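Local coordinates for Mgp-operon protein 3 (Mycoplasma pneumoniae, PDB 6RJ1), which probably takes part in the adhesion of this human pathogen to host cells, as the extracellular N-domain of the immunodominant surface protein P40/P90, at residues A[117-122]-A[127-132]; A[45-48]-A[52-55]; A[6-11]-A[15-20]. All coordinates share one frame; numbering follows the deposited sequence.

Contact 1 (A[117-122]-A[127-132]); sequences IFKAAP and VFERKI
Phe118 and Phe128 form the apolar centre as an edge-to-face pair: the edge of Phe128 is directed at the face of Phe118, with ring centroids 5.7 Å apart and planes inclined at 70°. CD1 of Phe128 stands over that face, displaced toward the rim. The Phe128 ring gets there because CG is anti to the backbone N (chi1 174°), which leans it forward along its own strand, with the N of Arg130 over the centre of one face. CG1 of Ile117 meets CD1 of Ile132 at 3.8 Å; nearer the turn, Ala121 CB touches Val127 CG2 at 3.6 Å.

The backbones run antiparallel. Lys119 and Val127 make a hydrogen-bonded pair, with Val127 N to Lys119 O at 2.9 Å and an almost straight N-H...O angle of 178°. Beyond the non-hydrogen-bonded pair of Phe118 and Phe128 the register slips by one residue. Glu129 N reaches Ile117 O at 2.8 Å, Arg130 N adds a weak bond to the same oxygen, and Ile117 N returns one to Arg130 O: a classic beta bulge, with Glu129 and Arg130 both set against Ile117.

At the polar edge, Lys119 and Val127 lie side by side, while Glu129 crosses the lysine at about a right angle and packs its CG on Lys119 CB at 3.6 Å. A bend at the last torsion of the lysine brings NZ to 3.5 Å from Glu129 OE2, a rather long salt bridge. Arg130 turns outside the pair, where NH1 has a weak hydrogen bond to the O of Gln485. The bulge thus puts Glu129 beside Lys119, so that charge pairing probably adds modestly, where both residues are exposed to solvent, to a hairpin already held by backbone bonds, the aromatic pair and the aliphatic contacts.

Contact 2 (A[45-48]-A[52-55]); sequences WKRV and KLVA
The indole of Trp45 meets Leu53 through CE3, 3.8 Å from CD1 of the leucine, which approaches the ring obliquely. With chi1 at 57°, CG of Trp45 sits between the backbone N and the carbonyl carbon, and the ring leads away from strand 52-59; its NE1 bonds to OE1 of Gln9. The other flat group, the guanidinium of Arg47, also has an oblique neighbour: Lys52 O lies 3.4 Å from NH2, but the angle is too poor for a hydrogen bond, and NH1 is engaged instead by the O of Asp50. The aliphatic part of Arg47 crosses Leu53 at about a right angle, CG to CD1 3.9 Å, so that one leucine methyl touches both Trp45 and Arg47.

On the other face of the sheet, Val48 and Lys52 lie alongside each other, CB to CB 3.9 Å, and CG2 of Val48 meets CG2 of Val54 at 3.8 Å. Lys52 then carries NZ beyond the pair to a salt bridge with Glu483.

Lys46 and Val54 exchange two backbone bonds, N of Lys46 to O of Val54 at 2.8 Å and N of Val54 to O of Lys46 at 2.9 Å. Nearer the turn the geometry is less regular: Val48 N bonds to Lys52 O from 47° out of the carbonyl plane, and the return bond from Lys52 N is weak. These two hydrogen-bonded pairs alternate with the non-hydrogen-bonded pairs Trp45 with Ala55 and Arg47 with Leu53. The alternation is that of antiparallel strands, and the three-residue connection between Val48 and Lys52 makes the unit a tight beta hairpin, at one margin of a mixed sheet.

Contact 3 (A[6-11]-A[15-20]); sequences YLLQDH and TPYTPF
Leu8 and Tyr17 supply the main side-chain contact, a CH-pi interaction in which CD1 of the leucine stands over one face of the phenol ring, 4.0 Å from its centroid and 28° off the ring normal. The two side chains cross at about a right angle. CB of Leu8 also reaches Tyr17 CE1 at 3.7 Å, so CB, CG and CD1 of the leucine all meet the CD1-CE1 side of the ring.

Other apolar contacts are lighter. On the opposite face of the sheet, Leu7 CD1 meets Pro16 CB at 4.0 Å. Tyr6 has CG anti to its carbonyl carbon (chi1 -53°), and its ring extends past the end of the paired strand until CE2 comes to 4.3 Å from Pro19 CB, with the CA of Pro19 at the ring's edge.

Backbone hydrogen bonds provide the polar part, two for each hydrogen-bonded pair. Tyr17 N to Tyr6 O is 2.7 Å, and Tyr6 N gives the return bond to Tyr17 O; Leu8 and Thr15 are joined likewise, with Thr15 N to Leu8 O at 2.8 Å. Pro16, which has no N-H to give, occupies the non-hydrogen-bonded position opposite Leu7. There CA-H...O contacts fill in, the CA of Leu7 lying 3.5 Å from Thr15 O.

The hairpin of strands 6-10 and 13-17 is extended by strand 28-29, which lies next to 13-17. Tyr6, Leu8 and Tyr17 rest on Leu933 of strand 928-933, whereas Leu7 touches Trp45 of strand 40-48, so this small sheet is sandwiched between a C-terminal sheet and the sheet of strands 40-48 and 52-59.

How the contacts relate
All three contacts are antiparallel hairpins, met along the chain in the order 3, 2, 1. Contacts 1 and 2 share one mixed sheet: strands 52-59 and 114-121 are neighbours, joined by a probable hydrogen bond from Phe118 N to Leu53 O, and both contacts are partly buried. Contact 3 belongs to a separate three-stranded sheet and is a surface contact, yet its Leu7 CD2 packs on Leu53 CD1 of contact 2 at 3.9 Å. Contacts 1 and 3 stay about 9 Å apart at their nearest atoms. Contact 1 alone has a bulge and a cross-strand salt bridge; beyond backbone bonds, contact 3 adds a CH-pi contact and contact 2 sends polar side-chain ends mostly outside its strands.

Contact 1 (A[117-122]-A[127-132])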
loop_
_atom_site.group_PDB
_atom_site.type_symbol
_atom_site.label_atom_id
_atom_site.label_comp_id
_atom_site.label_asym_id
_atom_site.label_seq_id
_atom_site.Cartn_x
_atom_site.Cartn_y
_atom_site.Cartn_z
ATOM N N ILE A 117 16.638 3.930 -20.861
ATOM C CA ILE A 117 16.631 2.849 -21.838
ATOM C C ILE A 117 18.062 2.626 -22.324
ATOM O O ILE A 117 18.749 3.577 -22.723
ATOM C CB ILE A 117 15.653 3.143 -23.015
ATOM C CG1 ILE A 117 14.237 3.571 -22.525
ATOM C CG2 ILE A 117 15.580 1.983 -24.020
ATOM C CD1 ILE A 117 13.403 2.553 -21.656
ATOM N N PHE A 118 18.500 1.361 -22.283
ATOM C CA PHE A 118 19.824 0.935 -22.711
ATOM C C PHE A 118 19.697 -0.141 -23.770
ATOM O O PHE A 118 18.764 -0.943 -23.729
ATOM C CB PHE A 118 20.625 0.390 -21.518
ATOM C CG PHE A 118 21.009 1.414 -20.477
ATOM C CD1 PHE A 118 20.157 1.703 -19.413
ATOM C CD2 PHE A 118 22.240 2.063 -20.537
ATOM C CE1 PHE A 118 20.521 2.641 -18.444
ATOM C CE2 PHE A 118 22.606 3.000 -19.563
ATOM C CZ PHE A 118 21.744 3.282 -18.523
ATOM N N LYS A 119 20.632 -0.156 -24.719
ATOM C CA LYS A 119 20.686 -1.156 -25.784
ATOM C C LYS A 119 21.905 -2.029 -25.556
ATOM O O LYS A 119 22.933 -1.521 -25.094
ATOM C CB LYS A 119 20.693 -0.520 -27.189
ATOM C CG LYS A 119 21.933 0.271 -27.615
ATOM C CD LYS A 119 21.889 0.580 -29.111
ATOM C CE LYS A 119 22.855 1.672 -29.502
ATOM N NZ LYS A 119 22.399 3.028 -29.058
ATOM N N ALA A 120 21.802 -3.324 -25.870
ATOM C CA ALA A 120 22.918 -4.246 -25.697
ATOM C C ALA A 120 24.050 -3.928 -26.663
ATOM O O ALA A 120 23.805 -3.451 -27.770
ATOM C CB ALA A 120 22.453 -5.676 -25.874
ATOM N N ALA A 121 25.287 -4.116 -26.203
ATOM C CA ALA A 121 26.503 -3.879 -26.972
ATOM C C ALA A 121 27.458 -5.083 -26.796
ATOM O O ALA A 121 27.249 -5.867 -25.864
ATOM C CB ALA A 121 27.161 -2.591 -26.507
ATOM N N PRO A 122 28.488 -5.280 -27.660
ATOM C CA PRO A 122 29.361 -6.465 -27.503
ATOM C C PRO A 122 30.092 -6.580 -26.161
ATOM O O PRO A 122 30.181 -5.597 -25.422
ATOM C CB PRO A 122 30.336 -6.356 -28.681
ATOM C CG PRO A 122 30.285 -4.933 -29.096
ATOM C CD PRO A 122 28.879 -4.494 -28.846
ATOM N N VAL A 127 24.834 0.269 -23.889
ATOM C CA VAL A 127 24.955 1.618 -24.445
ATOM C C VAL A 127 23.672 2.366 -24.085
ATOM O O VAL A 127 22.590 1.788 -24.193
ATOM C CB VAL A 127 25.207 1.553 -25.984
ATOM C CG1 VAL A 127 25.050 2.915 -26.651
ATOM C CG2 VAL A 127 26.584 0.983 -26.279
ATOM N N PHE A 128 23.792 3.626 -23.623
ATOM C CA PHE A 128 22.636 4.450 -23.263
ATOM C C PHE A 128 21.892 4.897 -24.527
ATOM O O PHE A 128 22.515 5.430 -25.447
ATOM C CB PHE A 128 23.058 5.649 -22.379
ATOM C CG PHE A 128 21.965 6.653 -22.071
ATOM C CD1 PHE A 128 20.974 6.364 -21.136
ATOM C CD2 PHE A 128 21.927 7.885 -22.716
ATOM C CE1 PHE A 128 19.961 7.280 -20.862
ATOM C CE2 PHE A 128 20.912 8.805 -22.438
ATOM C CZ PHE A 128 19.941 8.498 -21.509
ATOM N N GLU A 129 20.576 4.644 -24.587
ATOM C CA GLU A 129 19.753 5.040 -25.730
ATOM C C GLU A 129 19.072 6.370 -25.455
ATOM O O GLU A 129 19.365 7.351 -26.126
ATOM C CB GLU A 129 18.697 3.972 -26.066
ATOM C CG GLU A 129 19.233 2.773 -26.810
ATOM C CD GLU A 129 18.403 2.357 -28.010
ATOM O OE1 GLU A 129 17.196 2.054 -27.838
ATOM O OE2 GLU A 129 18.967 2.332 -29.127
ATOM N N ARG A 130 18.158 6.399 -24.468
ATOM C CA ARG A 130 17.381 7.585 -24.115
ATOM C C ARG A 130 16.822 7.545 -22.692
ATOM O O ARG A 130 16.837 6.497 -22.045
ATOM C CB ARG A 130 16.244 7.810 -25.144
ATOM C CG ARG A 130 15.268 6.635 -25.318
ATOM C CD ARG A 130 14.207 6.906 -26.364
ATOM N NE ARG A 130 13.378 8.060 -26.002
ATOM C CZ ARG A 130 13.178 9.118 -26.782
ATOM N NH1 ARG A 130 12.431 10.126 -26.360
ATOM N NH2 ARG A 130 13.720 9.173 -27.995
ATOM N N LYS A 131 16.330 8.704 -22.217
ATOM C CA LYS A 131 15.687 8.875 -20.910
ATOM C C LYS A 131 14.312 9.523 -21.054
ATOM O O LYS A 131 14.138 10.431 -21.870
ATOM C CB LYS A 131 16.588 9.606 -19.888
ATOM C CG LYS A 131 17.038 11.021 -20.254
ATOM C CD LYS A 131 17.871 11.634 -19.129
ATOM C CE LYS A 131 18.017 13.134 -19.237
ATOM N NZ LYS A 131 19.117 13.529 -20.155
ATOM N N ILE A 132 13.326 9.008 -20.306
ATOM C CA ILE A 132 11.948 9.508 -20.313
ATOM C C ILE A 132 11.672 10.121 -18.939
ATOM O O ILE A 132 11.741 9.423 -17.919
ATOM C CB ILE A 132 10.903 8.407 -20.708
ATOM C CG1 ILE A 132 11.247 7.736 -22.061
ATOM C CG2 ILE A 132 9.468 8.953 -20.718
ATOM C CD1 ILE A 132 11.718 6.333 -21.953
#

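Contact 2 (A[45-48]-A[52-55])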
loop_
_atom_site.group_PDB
_atom_site.type_symbol
_atom_site.label_atom_id
_atom_site.label_comp_id
_atom_site.label_asym_id
_atom_site.label_seq_id
_atom_site.Cartn_x
_atom_site.Cartn_y
_atom_site.Cartn_z
ATOM N N TRP A 45 15.005 -1.862 -12.032
ATOM C CA TRP A 45 15.512 -2.125 -13.375
ATOM C C TRP A 45 14.964 -3.460 -13.869
ATOM O O TRP A 45 14.693 -4.351 -13.065
ATOM C CB TRP A 45 17.059 -2.125 -13.392
ATOM C CG TRP A 45 17.666 -3.116 -12.444
ATOM C CD1 TRP A 45 17.838 -2.972 -11.096
ATOM C CD2 TRP A 45 18.119 -4.434 -12.769
ATOM N NE1 TRP A 45 18.385 -4.118 -10.562
ATOM C CE2 TRP A 45 18.554 -5.038 -11.566
ATOM C CE3 TRP A 45 18.185 -5.173 -13.963
ATOM C CZ2 TRP A 45 19.099 -6.322 -11.533
ATOM C CZ3 TRP A 45 18.715 -6.451 -13.922
ATOM C CH2 TRP A 45 19.159 -7.013 -12.720
ATOM N N LYS A 46 14.782 -3.588 -15.185
ATOM C CA LYS A 46 14.277 -4.805 -15.806
ATOM C C LYS A 46 15.027 -5.062 -17.116
ATOM O O LYS A 46 15.259 -4.130 -17.891
ATOM C CB LYS A 46 12.753 -4.722 -16.076
ATOM C CG LYS A 46 11.843 -4.517 -14.853
ATOM C CD LYS A 46 11.648 -5.742 -13.960
ATOM C CE LYS A 46 11.052 -5.373 -12.617
ATOM N NZ LYS A 46 9.570 -5.166 -12.658
ATOM N N ARG A 47 15.418 -6.318 -17.355
ATOM C CA ARG A 47 16.056 -6.722 -18.607
ATOM C C ARG A 47 14.877 -7.067 -19.538
ATOM O O ARG A 47 13.990 -7.834 -19.142
ATOM C CB ARG A 47 16.944 -7.954 -18.381
ATOM C CG ARG A 47 18.398 -7.793 -18.770
ATOM C CD ARG A 47 18.960 -9.186 -19.046
ATOM N NE ARG A 47 19.866 -9.299 -20.198
ATOM C CZ ARG A 47 19.567 -8.982 -21.461
ATOM N NH1 ARG A 47 20.454 -9.178 -22.427
ATOM N NH2 ARG A 47 18.392 -8.440 -21.760
ATOM N N VAL A 48 14.814 -6.439 -20.720
ATOM C CA VAL A 48 13.722 -6.656 -21.673
ATOM C C VAL A 48 14.253 -7.416 -22.887
ATOM O O VAL A 48 15.003 -6.867 -23.696
ATOM C CB VAL A 48 12.979 -5.342 -22.042
ATOM C CG1 VAL A 48 11.912 -5.589 -23.103
ATOM C CG2 VAL A 48 12.357 -4.697 -20.808
ATOM N N LYS A 52 17.630 -5.211 -24.686
ATOM C CA LYS A 52 17.153 -4.053 -23.926
ATOM C C LYS A 52 17.271 -4.176 -22.401
ATOM O O LYS A 52 17.084 -5.255 -21.834
ATOM C CB LYS A 52 15.696 -3.740 -24.326
ATOM C CG LYS A 52 15.151 -2.376 -23.877
ATOM C CD LYS A 52 14.421 -1.651 -25.000
ATOM C CE LYS A 52 13.058 -2.226 -25.314
ATOM N NZ LYS A 52 12.599 -1.818 -26.669
ATOM N N LEU A 53 17.566 -3.037 -21.754
ATOM C CA LEU A 53 17.646 -2.883 -20.309
ATOM C C LEU A 53 17.008 -1.548 -19.938
ATOM O O LEU A 53 17.432 -0.495 -20.416
ATOM C CB LEU A 53 19.091 -2.989 -19.793
ATOM C CG LEU A 53 19.295 -2.827 -18.285
ATOM C CD1 LEU A 53 18.861 -4.078 -17.521
ATOM C CD2 LEU A 53 20.735 -2.512 -17.985
ATOM N N VAL A 54 15.958 -1.614 -19.118
ATOM C CA VAL A 54 15.189 -0.467 -18.647
ATOM C C VAL A 54 15.525 -0.227 -17.171
ATOM O O VAL A 54 15.529 -1.177 -16.392
ATOM C CB VAL A 54 13.669 -0.699 -18.878
ATOM C CG1 VAL A 54 12.845 0.495 -18.418
ATOM C CG2 VAL A 54 13.378 -1.020 -20.344
ATOM N N ALA A 55 15.827 1.029 -16.794
ATOM C CA ALA A 55 16.156 1.393 -15.409
ATOM C C ALA A 55 15.289 2.558 -14.908
ATOM O O ALA A 55 14.749 3.309 -15.714
ATOM C CB ALA A 55 17.638 1.737 -15.290
#

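Contact 3 (A[6-11]-A[15-20])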
loop_
_atom_site.group_PDB
_atom_site.type_symbol
_atom_site.label_atom_id
_atom_site.label_comp_id
_atom_site.label_asym_id
_atom_site.label_seq_id
_atom_site.Cartn_x
_atom_site.Cartn_y
_atom_site.Cartn_z
ATOM N N TYR A 6 24.411 -13.325 -15.791
ATOM C CA TYR A 6 23.408 -12.955 -14.785
ATOM C C TYR A 6 23.730 -11.550 -14.299
ATOM O O TYR A 6 24.864 -11.293 -13.901
ATOM C CB TYR A 6 23.405 -13.936 -13.588
ATOM C CG TYR A 6 23.275 -15.394 -13.968
ATOM C CD1 TYR A 6 22.024 -15.992 -14.101
ATOM C CD2 TYR A 6 24.403 -16.182 -14.192
ATOM C CE1 TYR A 6 21.899 -17.335 -14.467
ATOM C CE2 TYR A 6 24.291 -17.525 -14.558
ATOM C CZ TYR A 6 23.035 -18.097 -14.691
ATOM O OH TYR A 6 22.914 -19.417 -15.049
ATOM N N LEU A 7 22.753 -10.641 -14.346
ATOM C CA LEU A 7 22.950 -9.257 -13.928
ATOM C C LEU A 7 22.681 -9.087 -12.443
ATOM O O LEU A 7 21.606 -9.473 -11.971
ATOM C CB LEU A 7 22.040 -8.340 -14.763
ATOM C CG LEU A 7 22.654 -7.119 -15.448
ATOM C CD1 LEU A 7 23.943 -7.454 -16.154
ATOM C CD2 LEU A 7 21.690 -6.546 -16.458
ATOM N N LEU A 8 23.657 -8.528 -11.703
ATOM C CA LEU A 8 23.520 -8.274 -10.270
ATOM C C LEU A 8 23.719 -6.801 -9.953
ATOM O O LEU A 8 24.620 -6.171 -10.502
ATOM C CB LEU A 8 24.454 -9.149 -9.408
ATOM C CG LEU A 8 24.167 -10.669 -9.275
ATOM C CD1 LEU A 8 25.158 -11.318 -8.335
ATOM C CD2 LEU A 8 22.766 -10.963 -8.747
ATOM N N GLN A 9 22.863 -6.250 -9.077
ATOM C CA GLN A 9 22.945 -4.855 -8.671
ATOM C C GLN A 9 23.836 -4.652 -7.452
ATOM O O GLN A 9 23.866 -5.492 -6.553
ATOM C CB GLN A 9 21.544 -4.307 -8.373
ATOM C CG GLN A 9 21.462 -2.777 -8.313
ATOM C CD GLN A 9 20.128 -2.290 -7.814
ATOM O OE1 GLN A 9 19.083 -2.902 -8.045
ATOM N NE2 GLN A 9 20.135 -1.161 -7.123
ATOM N N ASP A 10 24.562 -3.527 -7.447
ATOM C CA ASP A 10 25.370 -2.986 -6.359
ATOM C C ASP A 10 25.208 -1.467 -6.485
ATOM O O ASP A 10 25.917 -0.816 -7.272
ATOM C CB ASP A 10 26.840 -3.436 -6.400
ATOM C CG ASP A 10 27.657 -2.983 -5.191
ATOM O OD1 ASP A 10 27.044 -2.640 -4.144
ATOM O OD2 ASP A 10 28.907 -2.982 -5.284
ATOM N N HIS A 11 24.235 -0.928 -5.725
ATOM C CA HIS A 11 23.790 0.463 -5.685
ATOM C C HIS A 11 23.370 0.978 -7.084
ATOM O O HIS A 11 22.209 0.790 -7.455
ATOM C CB HIS A 11 24.780 1.413 -4.969
ATOM C CG HIS A 11 24.288 2.832 -4.919
ATOM N ND1 HIS A 11 25.055 3.878 -5.401
ATOM C CD2 HIS A 11 23.086 3.319 -4.523
ATOM C CE1 HIS A 11 24.306 4.962 -5.267
ATOM N NE2 HIS A 11 23.120 4.679 -4.731
ATOM N N THR A 15 26.242 -5.372 -12.686
ATOM C CA THR A 15 27.412 -6.132 -13.138
ATOM C C THR A 15 27.029 -7.517 -13.727
ATOM O O THR A 15 26.240 -8.249 -13.126
ATOM C CB THR A 15 28.474 -6.207 -12.005
ATOM O OG1 THR A 15 28.929 -4.907 -11.650
ATOM C CG2 THR A 15 29.685 -7.047 -12.351
ATOM N N PRO A 16 27.601 -7.894 -14.900
ATOM C CA PRO A 16 27.306 -9.224 -15.461
ATOM C C PRO A 16 28.193 -10.310 -14.853
ATOM O O PRO A 16 29.413 -10.203 -14.890
ATOM C CB PRO A 16 27.554 -9.048 -16.965
ATOM C CG PRO A 16 28.479 -7.874 -17.077
ATOM C CD PRO A 16 28.554 -7.155 -15.754
ATOM N N TYR A 17 27.576 -11.340 -14.276
ATOM C CA TYR A 17 28.279 -12.462 -13.670
ATOM C C TYR A 17 28.186 -13.677 -14.582
ATOM O O TYR A 17 27.125 -13.941 -15.155
ATOM C CB TYR A 17 27.719 -12.775 -12.274
ATOM C CG TYR A 17 28.229 -11.839 -11.202
ATOM C CD1 TYR A 17 27.617 -10.611 -10.972
ATOM C CD2 TYR A 17 29.324 -12.179 -10.417
ATOM C CE1 TYR A 17 28.071 -9.751 -9.972
ATOM C CE2 TYR A 17 29.791 -11.325 -9.418
ATOM C CZ TYR A 17 29.166 -10.109 -9.201
ATOM O OH TYR A 17 29.629 -9.260 -8.225
ATOM N N THR A 18 29.301 -14.403 -14.731
ATOM C CA THR A 18 29.361 -15.607 -15.556
ATOM C C THR A 18 28.929 -16.831 -14.729
ATOM O O THR A 18 28.992 -16.766 -13.497
ATOM C CB THR A 18 30.785 -15.793 -16.116
ATOM O OG1 THR A 18 31.708 -16.027 -15.046
ATOM C CG2 THR A 18 31.228 -14.638 -16.992
ATOM N N PRO A 19 28.570 -17.984 -15.354
ATOM C CA PRO A 19 28.249 -19.175 -14.551
ATOM C C PRO A 19 29.488 -19.784 -13.849
ATOM O O PRO A 19 29.392 -20.845 -13.244
ATOM C CB PRO A 19 27.583 -20.110 -15.564
ATOM C CG PRO A 19 28.193 -19.751 -16.852
ATOM C CD PRO A 19 28.454 -18.275 -16.801
ATOM N N PHE A 20 30.643 -19.084 -13.906
ATOM C CA PHE A 20 31.874 -19.413 -13.194
ATOM C C PHE A 20 31.880 -18.654 -11.855
ATOM O O PHE A 20 32.840 -18.768 -11.096
ATOM C CB PHE A 20 33.098 -18.984 -14.003
ATOM C CG PHE A 20 33.605 -19.962 -15.026
ATOM C CD1 PHE A 20 33.833 -21.292 -14.690
ATOM C CD2 PHE A 20 33.942 -19.538 -16.302
ATOM C CE1 PHE A 20 34.334 -22.190 -15.632
ATOM C CE2 PHE A 20 34.460 -20.430 -17.241
ATOM C CZ PHE A 20 34.665 -21.749 -16.899
#